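Local coordinates for protein inactive Zymogen C11 Protease (PDB 6MZO) that probably hydrolyses peptide bonds as a clostripain-like cysteine protease of family C11, seen here in its inactive zymogen form, at residues W114-G119 with T186-N191; D124-L129 with E266-N271; D277-V282 with N292-S297. All blocks are in the same frame, centred on the assembly; numbering follows the deposited sequence.

Contact 1: residues W114-G119 with T186-N191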
ATOM      1  N   TRP A 114      -8.081  -1.145   1.817  1.00 19.17           N
ATOM      2  CA  TRP A 114      -8.348   0.265   1.749  1.00 21.58           C
ATOM      3  C   TRP A 114      -8.346   0.822   3.161  1.00 27.18           C
ATOM      4  O   TRP A 114      -9.112   0.326   4.029  1.00 25.84           O
ATOM      5  CB  TRP A 114      -9.736   0.512   1.124  1.00 22.62           C
ATOM      6  CG  TRP A 114     -10.084   1.949   0.834  1.00 25.88           C
ATOM      7  CD1 TRP A 114      -9.958   2.604  -0.368  1.00 27.98           C
ATOM      8  CD2 TRP A 114     -10.650   2.898   1.743  1.00 29.48           C
ATOM      9  NE1 TRP A 114     -10.390   3.890  -0.242  1.00 32.05           N
ATOM     10  CE2 TRP A 114     -10.812   4.097   1.037  1.00 29.72           C
ATOM     11  CE3 TRP A 114     -10.996   2.846   3.076  1.00 31.74           C
ATOM     12  CZ2 TRP A 114     -11.323   5.235   1.632  1.00 38.31           C
ATOM     13  CZ3 TRP A 114     -11.522   3.987   3.675  1.00 37.25           C
ATOM     14  CH2 TRP A 114     -11.671   5.151   2.946  1.00 36.56           C
ATOM     15  N   SER A 115      -7.526   1.840   3.363  1.00 23.41           N
ATOM     16  CA  SER A 115      -7.407   2.394   4.729  1.00 30.43           C
ATOM     17  C   SER A 115      -6.729   3.726   4.550  1.00 36.15           C
ATOM     18  O   SER A 115      -5.531   3.751   4.336  1.00 33.05           O
ATOM     19  CB  SER A 115      -6.556   1.469   5.600  1.00 36.29           C
ATOM     20  OG  SER A 115      -6.493   1.920   6.966  1.00 43.48           O
ATOM     21  N   HIS A 116      -7.460   4.820   4.583  1.00 44.16           N
ATOM     22  CA  HIS A 116      -6.806   6.122   4.554  1.00 51.60           C
ATOM     23  C   HIS A 116      -6.621   6.735   5.958  1.00 58.55           C
ATOM     24  O   HIS A 116      -7.575   6.934   6.694  1.00 59.31           O
ATOM     25  CB  HIS A 116      -7.580   7.046   3.633  1.00 54.20           C
ATOM     26  CG  HIS A 116      -7.570   6.592   2.206  1.00 56.67           C
ATOM     27  ND1 HIS A 116      -7.944   7.406   1.160  1.00 57.81           N
ATOM     28  CD2 HIS A 116      -7.244   5.397   1.658  1.00 55.40           C
ATOM     29  CE1 HIS A 116      -7.838   6.732   0.024  1.00 59.45           C
ATOM     30  NE2 HIS A 116      -7.398   5.518   0.300  1.00 53.52           N
ATOM     31  N   GLY A 117      -5.359   7.013   6.287  1.00 64.14           N
ATOM     32  CA  GLY A 117      -4.900   7.368   7.621  1.00 66.79           C
ATOM     33  C   GLY A 117      -3.393   7.554   7.565  1.00 68.51           C
ATOM     34  O   GLY A 117      -2.885   8.189   6.640  1.00 71.89           O
ATOM     35  N   THR A 118      -2.669   6.988   8.529  1.00 65.07           N
ATOM     36  CA  THR A 118      -1.210   7.166   8.596  1.00 62.30           C
ATOM     37  C   THR A 118      -0.431   5.992   8.003  1.00 59.66           C
ATOM     38  O   THR A 118       0.780   5.881   8.185  1.00 58.81           O
ATOM     39  CB  THR A 118      -0.725   7.366  10.052  1.00 60.03           C
ATOM     40  OG1 THR A 118      -0.973   6.169  10.811  1.00 58.49           O
ATOM     41  CG2 THR A 118      -1.440   8.564  10.686  1.00 55.74           C
ATOM     42  N   GLY A 119      -1.134   5.108   7.310  1.00 57.54           N
ATOM     43  CA  GLY A 119      -0.483   3.962   6.706  1.00 54.19           C
ATOM     44  C   GLY A 119       0.196   3.069   7.733  1.00 46.74           C
ATOM     45  O   GLY A 119      -0.385   2.680   8.749  1.00 47.91           O
ATOM     46  N   THR A 186       3.463   8.281  -1.445  1.00 23.53           N
ATOM     47  CA  THR A 186       2.974   9.535  -0.830  1.00 22.63           C
ATOM     48  C   THR A 186       1.546   9.352  -0.389  1.00 24.09           C
ATOM     49  O   THR A 186       1.182   8.174  -0.130  1.00 25.69           O
ATOM     50  CB  THR A 186       3.143  10.790  -1.757  1.00 24.64           C
ATOM     51  OG1 THR A 186       2.338  10.674  -2.951  1.00 25.43           O
ATOM     52  CG2 THR A 186       4.607  10.871  -2.093  1.00 23.79           C
ATOM     53  N   GLU A 187       0.743  10.410  -0.260  1.00 27.31           N
ATOM     54  CA  GLU A 187      -0.657  10.250   0.171  1.00 28.64           C
ATOM     55  C   GLU A 187      -1.525   9.940  -1.030  1.00 32.74           C
ATOM     56  O   GLU A 187      -1.243  10.346  -2.160  1.00 31.41           O
ATOM     57  CB  GLU A 187      -1.146  11.501   0.918  1.00 30.19           C
ATOM     58  CG  GLU A 187      -0.436  11.629   2.214  1.00 28.49           C
ATOM     59  CD  GLU A 187      -1.021  12.693   3.150  1.00 33.76           C
ATOM     60  OE1 GLU A 187      -2.134  13.198   2.911  1.00 37.27           O
ATOM     61  OE2 GLU A 187      -0.339  12.976   4.130  1.00 38.30           O
ATOM     62  N   ILE A 188      -2.565   9.128  -0.780  1.00 30.70           N
ATOM     63  CA  ILE A 188      -3.635   8.980  -1.709  1.00 36.76           C
ATOM     64  C   ILE A 188      -4.808   9.516  -0.963  1.00 42.67           C
ATOM     65  O   ILE A 188      -5.116   9.053   0.148  1.00 45.62           O
ATOM     66  CB  ILE A 188      -3.937   7.565  -2.039  1.00 31.57           C
ATOM     67  CG1 ILE A 188      -2.695   6.887  -2.571  1.00 26.46           C
ATOM     68  CG2 ILE A 188      -5.077   7.517  -3.030  1.00 36.61           C
ATOM     69  CD1 ILE A 188      -2.897   5.355  -2.865  1.00 28.02           C
ATOM     70  N   LEU A 189      -5.436  10.508  -1.532  1.00 38.92           N
ATOM     71  CA  LEU A 189      -6.524  11.080  -0.769  1.00 49.39           C
ATOM     72  C   LEU A 189      -7.837  10.732  -1.466  1.00 54.95           C
ATOM     73  O   LEU A 189      -7.932   9.732  -2.229  1.00 48.60           O
ATOM     74  CB  LEU A 189      -6.320  12.602  -0.572  1.00 50.15           C
ATOM     75  CG  LEU A 189      -5.051  13.055   0.194  1.00 54.50           C
ATOM     76  CD1 LEU A 189      -4.992  14.577   0.335  1.00 56.88           C
ATOM     77  CD2 LEU A 189      -4.890  12.387   1.567  1.00 53.75           C
ATOM     78  N   ALA A 190      -8.852  11.528  -1.160  1.00 67.17           N
ATOM     79  CA  ALA A 190     -10.181  11.367  -1.721  1.00 65.21           C
ATOM     80  C   ALA A 190     -10.585   9.899  -1.810  1.00 58.34           C
ATOM     81  O   ALA A 190     -10.378   9.110  -0.884  1.00 56.55           O
ATOM     82  CB  ALA A 190     -10.248  12.014  -3.092  1.00 67.06           C
ATOM     83  N   ASN A 191     -11.137   9.539  -2.944  1.00 55.85           N
ATOM     84  CA  ASN A 191     -11.633   8.197  -3.092  1.00 63.39           C
ATOM     85  C   ASN A 191     -10.486   7.202  -2.957  1.00 57.96           C
ATOM     86  O   ASN A 191     -10.605   6.211  -2.225  1.00 65.83           O
ATOM     87  CB  ASN A 191     -12.341   8.035  -4.432  1.00 73.25           C
ATOM     88  CG  ASN A 191     -11.735   8.905  -5.504  1.00 81.60           C
ATOM     89  OD1 ASN A 191     -10.967   9.825  -5.208  1.00 86.02           O
ATOM     90  ND2 ASN A 191     -12.085   8.636  -6.756  1.00 83.85           N
TER

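Contact 2: residues D124-L129 with E266-N271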
ATOM      1  N   ASP A 124       1.059   6.266  17.555  1.00 77.94           N
ATOM      2  CA  ASP A 124       1.658   7.430  18.187  1.00 80.47           C
ATOM      3  C   ASP A 124       2.509   8.289  17.264  1.00 75.65           C
ATOM      4  O   ASP A 124       3.398   8.977  17.763  1.00 75.24           O
ATOM      5  CB  ASP A 124       2.550   6.988  19.342  1.00 86.94           C
ATOM      6  CG  ASP A 124       1.787   6.297  20.426  1.00 92.89           C
ATOM      7  OD1 ASP A 124       0.842   6.921  20.958  1.00 96.09           O
ATOM      8  OD2 ASP A 124       2.133   5.137  20.745  1.00 93.93           O
ATOM      9  N   ILE A 125       2.282   8.252  15.948  1.00 68.37           N
ATOM     10  CA  ILE A 125       3.229   8.893  15.022  1.00 59.09           C
ATOM     11  C   ILE A 125       3.368  10.388  15.238  1.00 55.64           C
ATOM     12  O   ILE A 125       4.487  10.922  15.180  1.00 49.81           O
ATOM     13  CB  ILE A 125       2.859   8.666  13.537  1.00 56.11           C
ATOM     14  CG1 ILE A 125       3.937   9.243  12.619  1.00 53.54           C
ATOM     15  CG2 ILE A 125       1.489   9.243  13.205  1.00 51.02           C
ATOM     16  CD1 ILE A 125       5.325   8.660  12.838  1.00 51.71           C
ATOM     17  N   TYR A 126       2.255  11.066  15.490  1.00 58.58           N
ATOM     18  CA  TYR A 126       2.296  12.512  15.662  1.00 62.51           C
ATOM     19  C   TYR A 126       3.106  12.847  16.909  1.00 65.70           C
ATOM     20  O   TYR A 126       3.906  13.786  16.914  1.00 64.37           O
ATOM     21  CB  TYR A 126       0.885  13.101  15.764  1.00 64.15           C
ATOM     22  CG  TYR A 126       0.088  13.034  14.478  1.00 64.11           C
ATOM     23  CD1 TYR A 126      -0.695  11.921  14.165  1.00 64.46           C
ATOM     24  CD2 TYR A 126       0.120  14.087  13.575  1.00 62.63           C
ATOM     25  CE1 TYR A 126      -1.418  11.869  12.984  1.00 64.19           C
ATOM     26  CE2 TYR A 126      -0.601  14.048  12.403  1.00 63.14           C
ATOM     27  CZ  TYR A 126      -1.367  12.942  12.109  1.00 64.70           C
ATOM     28  OH  TYR A 126      -2.067  12.926  10.928  1.00 65.79           O
ATOM     29  N   SER A 127       2.889  12.046  17.951  1.00 66.90           N
ATOM     30  CA  SER A 127       3.628  12.145  19.203  1.00 67.29           C
ATOM     31  C   SER A 127       5.113  11.874  18.938  1.00 59.99           C
ATOM     32  O   SER A 127       5.985  12.615  19.400  1.00 55.62           O
ATOM     33  CB  SER A 127       3.038  11.165  20.231  1.00 71.96           C
ATOM     34  OG  SER A 127       4.005  10.693  21.150  1.00 74.93           O
ATOM     35  N   TYR A 128       5.393  10.838  18.147  1.00 53.91           N
ATOM     36  CA  TYR A 128       6.770  10.484  17.805  1.00 51.63           C
ATOM     37  C   TYR A 128       7.426  11.565  16.924  1.00 42.60           C
ATOM     38  O   TYR A 128       8.652  11.705  16.978  1.00 43.46           O
ATOM     39  CB  TYR A 128       6.852   9.118  17.100  1.00 56.04           C
ATOM     40  CG  TYR A 128       6.518   7.899  17.958  1.00 60.69           C
ATOM     41  CD1 TYR A 128       6.285   7.996  19.322  1.00 62.04           C
ATOM     42  CD2 TYR A 128       6.436   6.653  17.387  1.00 63.46           C
ATOM     43  CE1 TYR A 128       5.979   6.868  20.081  1.00 61.19           C
ATOM     44  CE2 TYR A 128       6.128   5.527  18.130  1.00 63.05           C
ATOM     45  CZ  TYR A 128       5.903   5.632  19.470  1.00 61.21           C
ATOM     46  OH  TYR A 128       5.589   4.483  20.183  1.00 58.35           O
ATOM     47  N   LEU A 129       6.632  12.302  16.134  1.00 71.29           N
ATOM     48  CA  LEU A 129       7.147  13.407  15.309  1.00 60.98           C
ATOM     49  C   LEU A 129       7.171  14.715  16.084  1.00 61.19           C
ATOM     50  O   LEU A 129       7.343  15.784  15.500  1.00 59.97           O
ATOM     51  CB  LEU A 129       6.321  13.591  14.032  1.00 55.98           C
ATOM     52  CG  LEU A 129       6.556  12.458  13.040  1.00 49.53           C
ATOM     53  CD1 LEU A 129       5.616  12.488  11.820  1.00 46.11           C
ATOM     54  CD2 LEU A 129       7.997  12.424  12.578  1.00 48.03           C
ATOM     55  N   GLU A 266       6.781  12.032   2.947  1.00 23.80           N
ATOM     56  CA  GLU A 266       5.708  12.157   3.926  1.00 27.23           C
ATOM     57  C   GLU A 266       5.598  13.589   4.437  1.00 27.72           C
ATOM     58  O   GLU A 266       6.607  14.241   4.707  1.00 27.24           O
ATOM     59  CB  GLU A 266       5.936  11.198   5.096  1.00 28.32           C
ATOM     60  CG  GLU A 266       4.914  11.326   6.213  1.00 28.06           C
ATOM     61  CD  GLU A 266       5.496  11.948   7.467  1.00 29.58           C
ATOM     62  OE1 GLU A 266       6.604  11.540   7.876  1.00 34.57           O
ATOM     63  OE2 GLU A 266       4.847  12.847   8.043  1.00 32.89           O
ATOM     64  N   TYR A 267       4.368  14.075   4.568  1.00 28.70           N
ATOM     65  CA  TYR A 267       4.129  15.431   5.045  1.00 32.79           C
ATOM     66  C   TYR A 267       2.857  15.516   5.884  1.00 34.52           C
ATOM     67  O   TYR A 267       1.862  16.103   5.461  1.00 31.65           O
ATOM     68  CB  TYR A 267       4.048  16.407   3.869  1.00 27.01           C
ATOM     69  CG  TYR A 267       4.265  17.853   4.257  1.00 37.07           C
ATOM     70  CD1 TYR A 267       5.535  18.330   4.552  1.00 35.70           C
ATOM     71  CD2 TYR A 267       3.198  18.740   4.327  1.00 42.85           C
ATOM     72  CE1 TYR A 267       5.737  19.650   4.907  1.00 39.31           C
ATOM     73  CE2 TYR A 267       3.391  20.062   4.681  1.00 46.73           C
ATOM     74  CZ  TYR A 267       4.662  20.511   4.970  1.00 45.64           C
ATOM     75  OH  TYR A 267       4.859  21.827   5.322  1.00 54.71           O
ATOM     76  N   LEU A 268       2.899  14.926   7.074  1.00 32.75           N
ATOM     77  CA  LEU A 268       1.752  14.938   7.976  1.00 34.83           C
ATOM     78  C   LEU A 268       1.860  16.092   8.966  1.00 37.87           C
ATOM     79  O   LEU A 268       0.861  16.532   9.535  1.00 40.54           O
ATOM     80  CB  LEU A 268       1.645  13.609   8.725  1.00 33.83           C
ATOM     81  CG  LEU A 268       1.452  12.359   7.864  1.00 36.30           C
ATOM     82  CD1 LEU A 268       1.978  11.125   8.581  1.00 36.17           C
ATOM     83  CD2 LEU A 268      -0.011  12.185   7.490  1.00 40.26           C
ATOM     84  N   THR A 269       3.081  16.577   9.166  1.00 36.95           N
ATOM     85  CA  THR A 269       3.335  17.682  10.082  1.00 37.74           C
ATOM     86  C   THR A 269       4.333  18.632   9.421  1.00 39.07           C
ATOM     87  O   THR A 269       5.059  18.252   8.477  1.00 38.91           O
ATOM     88  CB  THR A 269       3.907  17.177  11.433  1.00 53.01           C
ATOM     89  OG1 THR A 269       5.180  16.548  11.223  1.00 50.33           O
ATOM     90  CG2 THR A 269       2.979  16.179  12.079  1.00 53.87           C
ATOM     91  N   PRO A 270       4.347  19.870   9.869  1.00 46.80           N
ATOM     92  CA  PRO A 270       5.208  20.848   9.219  1.00 48.39           C
ATOM     93  C   PRO A 270       6.664  20.847   9.670  1.00 45.98           C
ATOM     94  O   PRO A 270       7.460  21.389   8.941  1.00 52.42           O
ATOM     95  CB  PRO A 270       4.541  22.169   9.592  1.00 53.57           C
ATOM     96  CG  PRO A 270       3.892  21.897  10.924  1.00 54.63           C
ATOM     97  CD  PRO A 270       3.336  20.511  10.734  1.00 50.91           C
ATOM     98  N   ASN A 271       7.019  20.273  10.807  1.00 41.60           N
ATOM     99  CA  ASN A 271       8.404  20.399  11.300  1.00 36.37           C
ATOM    100  C   ASN A 271       9.326  19.182  11.152  1.00 48.02           C
ATOM    101  O   ASN A 271      10.504  19.330  10.793  1.00 51.72           O
ATOM    102  CB  ASN A 271       8.362  20.775  12.759  1.00 43.89           C
ATOM    103  CG  ASN A 271       7.919  22.173  12.937  1.00 51.15           C
ATOM    104  OD1 ASN A 271       8.592  23.082  12.470  1.00 44.85           O
ATOM    105  ND2 ASN A 271       6.753  22.374  13.581  1.00 56.58           N
TER
HETATM  106  O   HOH W   1      -1.541  15.370   9.513  1.00 51.42           O

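Contact 3: residues D277-V282 with N292-S297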
ATOM      1  N   ASP A 277      12.459  10.258   0.024  1.00 22.65           N
ATOM      2  CA  ASP A 277      12.716   9.400  -1.111  1.00 21.33           C
ATOM      3  C   ASP A 277      13.880   8.466  -0.819  1.00 23.02           C
ATOM      4  O   ASP A 277      14.893   8.877  -0.378  1.00 22.67           O
ATOM      5  CB  ASP A 277      13.001  10.183  -2.389  1.00 22.73           C
ATOM      6  CG  ASP A 277      13.306   9.288  -3.558  1.00 24.62           C
ATOM      7  OD1 ASP A 277      12.394   8.644  -4.010  1.00 24.61           O
ATOM      8  OD2 ASP A 277      14.443   9.201  -3.965  1.00 25.09           O
ATOM      9  N   PHE A 278      13.689   7.196  -1.113  1.00 21.69           N
ATOM     10  CA  PHE A 278      14.662   6.169  -0.844  1.00 20.35           C
ATOM     11  C   PHE A 278      16.020   6.361  -1.527  1.00 20.81           C
ATOM     12  O   PHE A 278      17.027   6.330  -0.915  1.00 20.84           O
ATOM     13  CB  PHE A 278      14.021   4.831  -1.180  1.00 20.56           C
ATOM     14  CG  PHE A 278      14.771   3.624  -0.730  1.00 22.85           C
ATOM     15  CD1 PHE A 278      15.634   3.647   0.319  1.00 23.55           C
ATOM     16  CD2 PHE A 278      14.557   2.446  -1.355  1.00 22.46           C
ATOM     17  CE1 PHE A 278      16.263   2.511   0.726  1.00 25.24           C
ATOM     18  CE2 PHE A 278      15.184   1.304  -0.961  1.00 22.37           C
ATOM     19  CZ  PHE A 278      16.040   1.336   0.086  1.00 21.04           C
ATOM     20  N   ASP A 279      15.989   6.583  -2.828  1.00 22.73           N
ATOM     21  CA  ASP A 279      17.197   6.766  -3.592  1.00 22.74           C
ATOM     22  C   ASP A 279      17.954   7.991  -3.119  1.00 23.65           C
ATOM     23  O   ASP A 279      19.114   7.933  -2.934  1.00 24.84           O
ATOM     24  CB  ASP A 279      16.870   6.827  -5.094  1.00 24.66           C
ATOM     25  CG  ASP A 279      18.091   7.005  -5.974  1.00 26.83           C
ATOM     26  OD1 ASP A 279      18.695   8.035  -5.926  1.00 28.54           O
ATOM     27  OD2 ASP A 279      18.381   6.108  -6.732  1.00 32.81           O
ATOM     28  N   ASP A 280      17.253   9.083  -2.909  1.00 25.35           N
ATOM     29  CA  ASP A 280      17.863  10.297  -2.444  1.00 27.23           C
ATOM     30  C   ASP A 280      18.611  10.052  -1.124  1.00 25.60           C
ATOM     31  O   ASP A 280      19.733  10.409  -0.997  1.00 27.34           O
ATOM     32  CB  ASP A 280      16.818  11.387  -2.310  1.00 26.03           C
ATOM     33  CG  ASP A 280      17.410  12.785  -2.228  1.00 29.48           C
ATOM     34  OD1 ASP A 280      18.569  12.944  -2.510  1.00 30.49           O
ATOM     35  OD2 ASP A 280      16.671  13.677  -1.882  1.00 29.00           O
ATOM     36  N   TYR A 281      17.956   9.414  -0.179  1.00 22.73           N
ATOM     37  CA  TYR A 281      18.583   9.112   1.094  1.00 22.44           C
ATOM     38  C   TYR A 281      19.823   8.255   0.909  1.00 24.27           C
ATOM     39  O   TYR A 281      20.867   8.565   1.391  1.00 25.06           O
ATOM     40  CB  TYR A 281      17.604   8.401   2.006  1.00 19.07           C
ATOM     41  CG  TYR A 281      18.142   8.028   3.358  1.00 21.23           C
ATOM     42  CD1 TYR A 281      18.848   8.927   4.103  1.00 24.07           C
ATOM     43  CD2 TYR A 281      17.915   6.788   3.880  1.00 24.65           C
ATOM     44  CE1 TYR A 281      19.335   8.586   5.344  1.00 26.87           C
ATOM     45  CE2 TYR A 281      18.386   6.438   5.116  1.00 25.15           C
ATOM     46  CZ  TYR A 281      19.093   7.350   5.837  1.00 26.60           C
ATOM     47  OH  TYR A 281      19.565   7.017   7.054  1.00 30.83           O
ATOM     48  N   VAL A 282      19.673   7.153   0.214  1.00 23.37           N
ATOM     49  CA  VAL A 282      20.806   6.259  -0.016  1.00 23.99           C
ATOM     50  C   VAL A 282      21.963   6.974  -0.707  1.00 25.28           C
ATOM     51  O   VAL A 282      23.149   6.759  -0.345  1.00 27.70           O
ATOM     52  CB  VAL A 282      20.337   4.967  -0.880  1.00 24.02           C
ATOM     53  CG1 VAL A 282      21.549   4.267  -1.467  1.00 27.37           C
ATOM     54  CG2 VAL A 282      19.548   4.037   0.002  1.00 24.24           C
ATOM     55  N   ASN A 292      25.755   2.576  -7.326  1.00 36.32           N
ATOM     56  CA  ASN A 292      25.469   1.997  -8.641  1.00 40.77           C
ATOM     57  C   ASN A 292      24.797   0.640  -8.439  1.00 39.25           C
ATOM     58  O   ASN A 292      23.835   0.315  -9.143  1.00 37.58           O
ATOM     59  CB  ASN A 292      26.742   1.883  -9.475  1.00 45.08           C
ATOM     60  CG  ASN A 292      27.211   3.249 -10.008  1.00 47.03           C
ATOM     61  OD1 ASN A 292      26.439   4.223 -10.061  1.00 50.28           O
ATOM     62  ND2 ASN A 292      28.457   3.323 -10.394  1.00 47.68           N
ATOM     63  N   ALA A 293      25.273  -0.126  -7.452  1.00 37.95           N
ATOM     64  CA  ALA A 293      24.657  -1.447  -7.156  1.00 36.33           C
ATOM     65  C   ALA A 293      23.203  -1.285  -6.697  1.00 34.55           C
ATOM     66  O   ALA A 293      22.304  -2.042  -7.097  1.00 33.27           O
ATOM     67  CB  ALA A 293      25.436  -2.193  -6.107  1.00 38.05           C
ATOM     68  N   PHE A 294      22.995  -0.306  -5.817  1.00 29.86           N
ATOM     69  CA  PHE A 294      21.639   0.031  -5.345  1.00 27.18           C
ATOM     70  C   PHE A 294      20.723   0.376  -6.510  1.00 29.12           C
ATOM     71  O   PHE A 294      19.605  -0.146  -6.597  1.00 29.51           O
ATOM     72  CB  PHE A 294      21.728   1.196  -4.341  1.00 26.40           C
ATOM     73  CG  PHE A 294      20.416   1.790  -4.020  1.00 24.56           C
ATOM     74  CD1 PHE A 294      19.582   1.198  -3.096  1.00 24.41           C
ATOM     75  CD2 PHE A 294      20.002   2.974  -4.681  1.00 25.94           C
ATOM     76  CE1 PHE A 294      18.304   1.823  -2.743  1.00 25.06           C
ATOM     77  CE2 PHE A 294      18.775   3.585  -4.365  1.00 22.09           C
ATOM     78  CZ  PHE A 294      17.909   3.004  -3.438  1.00 22.75           C
ATOM     79  N   LYS A 295      21.177   1.248  -7.409  1.00 29.79           N
ATOM     80  CA  LYS A 295      20.359   1.587  -8.608  1.00 28.72           C
ATOM     81  C   LYS A 295      19.991   0.383  -9.456  1.00 31.85           C
ATOM     82  O   LYS A 295      18.823   0.286  -9.911  1.00 32.04           O
ATOM     83  CB  LYS A 295      21.071   2.659  -9.441  1.00 32.67           C
ATOM     84  CG  LYS A 295      20.966   4.030  -8.725  1.00 37.47           C
ATOM     85  CD  LYS A 295      21.447   5.179  -9.624  1.00 43.64           C
ATOM     86  CE  LYS A 295      22.953   5.333  -9.575  1.00 53.37           C
ATOM     87  NZ  LYS A 295      23.390   6.502 -10.412  1.00 58.88           N
ATOM     88  N   ARG A 296      20.925  -0.548  -9.611  1.00 31.51           N
ATOM     89  CA  ARG A 296      20.599  -1.768 -10.371  1.00 33.63           C
ATOM     90  C   ARG A 296      19.549  -2.640  -9.668  1.00 32.25           C
ATOM     91  O   ARG A 296      18.666  -3.209 -10.341  1.00 33.85           O
ATOM     92  CB  ARG A 296      21.858  -2.565 -10.627  1.00 37.49           C
ATOM     93  CG  ARG A 296      22.748  -1.915 -11.666  1.00 46.34           C
ATOM     94  CD  ARG A 296      23.862  -2.846 -12.076  1.00 58.88           C
ATOM     95  NE  ARG A 296      24.352  -2.476 -13.406  1.00 69.20           N
ATOM     96  CZ  ARG A 296      25.628  -2.501 -13.792  1.00 76.39           C
ATOM     97  NH1 ARG A 296      26.589  -2.894 -12.964  1.00 78.28           N
ATOM     98  NH2 ARG A 296      25.941  -2.124 -15.024  1.00 80.45           N
ATOM     99  N   SER A 297      19.647  -2.710  -8.330  1.00 31.93           N
ATOM    100  CA  SER A 297      18.691  -3.525  -7.589  1.00 29.95           C
ATOM    101  C   SER A 297      17.309  -2.891  -7.632  1.00 29.28           C
ATOM    102  O   SER A 297      16.306  -3.619  -7.787  1.00 28.09           O
ATOM    103  CB  SER A 297      19.138  -3.746  -6.140  1.00 32.39           C
ATOM    104  OG  SER A 297      20.311  -4.584  -6.150  1.00 39.16           O
TER

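Contact 1: residues W114-G119 with T186-N191
A single hydrogen bond joins W114-G119 to T186-N191: W114 NE1 donates to N191 O at 3.1 Å with an N-H...O angle of 169°. The acceptor lies in the indole plane, and the C=O...N angle of 170° means that the carbonyl points almost straight at the donor. The torsion that sets W114 CG opposite the backbone N (chi1 -173°) carries the ring edge over to this carbonyl. N191 O also accepts from N32 ND2 and is thus gripped twice.

The remaining cross-contacts are van der Waals ones around the H116 imidazole. I188 O sits over one ring face, 3.4 Å from H116 ND1, but the angle rules out a hydrogen bond. H116 CE1 approaches A190 O at 3.6 Å. The other polar end, H116 NE2, bonds D161 OD1.

Within 114-119 the H116 ring lies partly over the indole, with H116 CD2 3.8 Å above the W114 plane and toward its rim.

H116-G117 follows a central strand, consistent with the His-Gly motif of clan CD peptidases, and W114 and the 186-191 loop flank it. Strand 109-115 runs between strands 14-19 and 155-162; W114 packs on F19 and helix 26-43, while I188 and N191 rest against helix 209-220.

Contact 2: residues D124-L129 with E266-N271
E266 opens the loop side of the contact by setting its carboxylate against the methyl end of L129, the two side chains arriving from opposite directions; E266 OE2 is 3.9 Å from L129 CD1. That oxygen turns back on its own loop, accepting from L268 N at 3.0 Å with an N-H...O angle of 154°. The donor comes from the anti side, 21° out of the carboxylate plane. E266 OE1 is bonded to A274 N, so both oxygens are tied to loop backbone and the group is well fixed where L129 meets it.

L268 comes next and packs against Y126, the side chains crossing at about a right angle, with L268 CB 4.3 Å from Y126 CE2. Its carbonyl is linked to the phenol through one water, which donates to L268 O at 2.7 Å and lies 2.9 Å from Y126 OH in the plane of the ring.

T269 touches both Y126 and L129. Its hydroxyl is placed between the backbone N and the carbonyl carbon (chi1 63°), which splits the branches: T269 CG2 reaches Y126 CD2 at 3.8 Å, whereas T269 OG1 is 4.1 Å from L129 CD1.

No direct hydrogen bond crosses the interface. Y126, within helix 125-128, and L129, just beyond its end, form the surface that meets the loop, and L343 of helix 341-347 touches L129 from outside the pair. This is packing of a short helix, in the connection that follows central strand 109-115, against an irregular loop that leads into strand 275-277.

Contact 3: residues D277-V282 with N292-S297
F294 meets F278, D279 and V282, and so carries most of the contact. Its CG lies anti to the backbone N, a torsion that carries the phenyl across to the other helix. There the ring drives an edge into the face of F278 in a T-shaped arrangement: the F278 and F294 centroids are 5.1 Å apart and the planes stand at 89°. The closest atoms of this pair are F294 CE1 and F278 CE2, at 3.6 Å. V282 supplies a CH-pi contact to the face of F294, with V282 CG1 3.8 Å from the F294 centroid and only 13° off the ring normal. At another part of the rim, near the ring plane, D279 OD2 lies 3.5 Å from F294 CE2; a carboxylate there would probably be drawn weakly to the slightly positive C-H edge. The phenyl rotation is thus defined by contacts on both face and edge.

K295 adds only its aliphatic part, since its CG is what approaches D279. The charged ends do not meet, with K295 NZ 6.2 Å from D279 OD2, and any attraction is long-range.

Further out, D279 OD1 is hydrogen-bonded to Y291 OH, which helps to position the carboxylate against the phenyl edge. C242 of helix 235-246 touches both phenylalanines, and L245 of the same helix packs on V282. At the start of helix 278-283, D277 acts as N-cap: D277 OD2 accepts from D280 N at 3.0 Å, while D277 OD1 bonds S329 OG.

The segment axes come no closer than 11.0 Å, a spacing bridged by the F294 side chain, and their N-to-C directions differ by 165°. With a short connection between helices 278-283 and 288-301, this geometry is that of an antiparallel helical hairpin, packed against helix 235-246.

Overall arrangement
Contact 1 is the most central, about 9 Å between its centre and that of the chain, yet only partly buried; contacts 2 and 3 lie about 19 and 20 Å out. It holds the end of a central sheet strand by a direct side-chain-to-backbone bond. Contact 2, peripheral but largely buried although Y126 is exposed, uses the chain that follows the same strand, and the two touch: E187 meets L268, and T118 meets I125 and Y126. Here a water bridge and apolar packing replace direct bonding. Contact 3 stands apart, its nearest atoms about 8 Å from contact 1 and 7 Å from contact 2. Though peripheral, it is buried, and its chemistry is aromatic, between regular helices close in sequence.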